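Local coordinates for protein pid-3 (Caenorhabditis elegans, PDB 7OCX) that pairs through its RRM domain with that of TOFU-6 and probably serves piRNA (21U RNA) biogenesis as part of the PETISCO complex, at residues Y36-G40 with A52-Q58. Numbering follows the deposited sequence.
Sequences YRVNG and ALENKFQ
A classic beta bulge sets N39 and G40 together against A52, whose carbonyl oxygen takes two amides at once. N39 N donates to A52 O over 2.8 Å in a nearly straight bond, whereas the bond from G40 N is weak; A52 N returns one to G40 O. Next to the bulge, V38 and L53 form a non-hydrogen-bonded antiparallel pair, with V38 CG2 3.7 Å from L53 CD2 on the sheet face that carries both side chains, where L53 also touches its neighbour L15 and A62 of helix 56-66.

Beside the bulge, E54 OE1 draws in the polar ends of R37 and N39. N39 ND2 lies 2.8 Å from E54 OE1 and meets it nearly along the C-O axis; the oxygen lies in the amide plane, although amide and carboxylate planes stand 82° apart. A water accepts from the same ND2 and donates to L53 O. R37, its CG anti to the backbone N (chi1 178°) and its chain extended, brings NE 2.9 Å from N39 OD1, meeting a lone pair in a bent bond with OD1 37° out of the guanidinium plane, and 3.5 Å from E54 OE1 in a longer salt bridge. Its NH1 is hydrogen-bonded to M23 O of the second PID-3 subunit.

Beyond the sheet, Q58 reaches back from the helix so that its OE1 accepts from R37 N at 2.8 Å, in the carbonyl plane. The same oxygen lies at the edge of the Y36 ring, in its plane, while Q58 O sits over one face; Y36 OH is hydrogen-bonded to D65 OD2. Q58 NE2 turns to S44 O of TOFU-6, and Q58 N is capped by N55 OD1, 3.0 Å away. The bulged 38-45/48-53 hairpin running into N-capped helix 56-66 is the beta2-beta3-alpha2 portion of an RRM fold, here bordering both TOFU-6 and the second PID-3 subunit.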
loop_
_atom_site.group_PDB
_atom_site.type_symbol
_atom_site.label_atom_id
_atom_site.label_comp_id
_atom_site.label_asym_id
_atom_site.label_seq_id
_atom_site.Cartn_x
_atom_site.Cartn_y
_atom_site.Cartn_z
ATOM N N TYR B 36 7.193 0.579 3.704
ATOM C CA TYR B 36 8.580 0.992 3.521
ATOM C C TYR B 36 8.694 2.183 2.581
ATOM O O TYR B 36 7.872 2.381 1.675
ATOM C CB TYR B 36 9.432 -0.199 3.030
ATOM C CG TYR B 36 9.354 -1.310 4.039
ATOM C CD1 TYR B 36 10.023 -1.206 5.258
ATOM C CD2 TYR B 36 8.569 -2.441 3.819
ATOM C CE1 TYR B 36 9.928 -2.181 6.216
ATOM C CE2 TYR B 36 8.470 -3.424 4.776
ATOM C CZ TYR B 36 9.152 -3.286 5.977
ATOM O OH TYR B 36 9.066 -4.250 6.945
ATOM N N ARG B 37 9.705 3.015 2.840
ATOM C CA ARG B 37 9.866 4.241 2.078
ATOM C C ARG B 37 10.510 3.933 0.734
ATOM O O ARG B 37 11.643 3.435 0.673
ATOM C CB ARG B 37 10.702 5.292 2.804
ATOM C CG ARG B 37 10.868 6.531 1.908
ATOM C CD ARG B 37 11.546 7.693 2.586
ATOM N NE ARG B 37 11.777 8.833 1.703
ATOM C CZ ARG B 37 11.015 9.915 1.631
ATOM N NH1 ARG B 37 9.900 10.021 2.327
ATOM N NH2 ARG B 37 11.400 10.928 0.865
ATOM N N VAL B 38 9.799 4.283 -0.330
ATOM C CA VAL B 38 10.222 4.088 -1.709
ATOM C C VAL B 38 10.675 5.429 -2.261
ATOM O O VAL B 38 9.902 6.394 -2.277
ATOM C CB VAL B 38 9.078 3.518 -2.566
ATOM C CG1 VAL B 38 9.543 3.384 -4.006
ATOM C CG2 VAL B 38 8.579 2.222 -2.021
ATOM N N ASN B 39 11.903 5.487 -2.756
ATOM C CA ASN B 39 12.449 6.697 -3.348
ATOM C C ASN B 39 12.556 6.643 -4.858
ATOM O O ASN B 39 12.773 7.681 -5.490
ATOM C CB ASN B 39 13.830 6.976 -2.775
ATOM C CG ASN B 39 13.766 7.385 -1.347
ATOM O OD1 ASN B 39 12.838 8.091 -0.938
ATOM N ND2 ASN B 39 14.728 6.939 -0.560
ATOM N N GLY B 40 12.431 5.474 -5.455
ATOM C CA GLY B 40 12.504 5.416 -6.897
ATOM C C GLY B 40 12.139 4.037 -7.379
ATOM O O GLY B 40 12.359 3.058 -6.672
ATOM N N ALA B 52 14.284 1.366 -5.301
ATOM C CA ALA B 52 15.178 1.946 -4.308
ATOM C C ALA B 52 14.344 2.313 -3.086
ATOM O O ALA B 52 13.403 3.104 -3.191
ATOM C CB ALA B 52 15.914 3.163 -4.865
ATOM N N LEU B 53 14.642 1.681 -1.959
ATOM C CA LEU B 53 14.063 2.003 -0.669
ATOM C C LEU B 53 15.019 2.922 0.074
ATOM O O LEU B 53 16.121 3.211 -0.384
ATOM C CB LEU B 53 13.762 0.739 0.131
ATOM C CG LEU B 53 12.818 -0.336 -0.413
ATOM C CD1 LEU B 53 12.687 -1.427 0.611
ATOM C CD2 LEU B 53 11.464 0.291 -0.723
ATOM N N GLU B 54 14.615 3.363 1.254
ATOM C CA GLU B 54 15.394 4.377 1.961
ATOM C C GLU B 54 16.782 3.862 2.359
ATOM O O GLU B 54 17.766 4.606 2.293
ATOM C CB GLU B 54 14.601 4.833 3.192
ATOM C CG GLU B 54 15.230 5.916 4.059
ATOM C CD GLU B 54 15.524 7.187 3.301
ATOM O OE1 GLU B 54 14.957 7.379 2.200
ATOM O OE2 GLU B 54 16.314 8.010 3.818
ATOM N N ASN B 55 16.882 2.601 2.774
ATOM C CA ASN B 55 18.161 2.096 3.271
ATOM C C ASN B 55 18.135 0.575 3.328
ATOM O O ASN B 55 17.116 -0.072 3.050
ATOM C CB ASN B 55 18.486 2.707 4.647
ATOM C CG ASN B 55 17.441 2.359 5.708
ATOM O OD1 ASN B 55 17.071 1.194 5.868
ATOM N ND2 ASN B 55 16.940 3.381 6.418
ATOM N N LYS B 56 19.281 0.013 3.711
ATOM C CA LYS B 56 19.476 -1.427 3.654
ATOM C C LYS B 56 18.628 -2.147 4.689
ATOM O O LYS B 56 18.287 -3.317 4.501
ATOM C CB LYS B 56 20.950 -1.757 3.863
ATOM C CG LYS B 56 21.513 -1.247 5.184
ATOM C CD LYS B 56 23.026 -1.431 5.317
ATOM C CE LYS B 56 23.542 -0.926 6.668
ATOM N NZ LYS B 56 25.025 -1.007 6.775
ATOM N N PHE B 57 18.265 -1.477 5.780
ATOM C CA PHE B 57 17.405 -2.134 6.768
ATOM C C PHE B 57 16.009 -2.326 6.229
ATOM O O PHE B 57 15.390 -3.371 6.456
ATOM C CB PHE B 57 17.353 -1.330 8.051
ATOM C CG PHE B 57 18.695 -1.051 8.607
ATOM C CD1 PHE B 57 19.393 -2.041 9.264
ATOM C CD2 PHE B 57 19.275 0.180 8.435
ATOM C CE1 PHE B 57 20.637 -1.794 9.761
ATOM C CE2 PHE B 57 20.519 0.436 8.929
ATOM C CZ PHE B 57 21.207 -0.560 9.601
ATOM N N GLN B 58 15.500 -1.326 5.514
ATOM C CA GLN B 58 14.203 -1.454 4.887
ATOM C C GLN B 58 14.235 -2.494 3.770
ATOM O O GLN B 58 13.286 -3.278 3.627
ATOM C CB GLN B 58 13.717 -0.076 4.423
ATOM C CG GLN B 58 13.521 0.878 5.614
ATOM C CD GLN B 58 12.655 2.080 5.281
ATOM O OE1 GLN B 58 11.769 1.983 4.432
ATOM N NE2 GLN B 58 12.900 3.210 5.946
HETATM O O HOH W 1 17.028 5.393 -1.670
#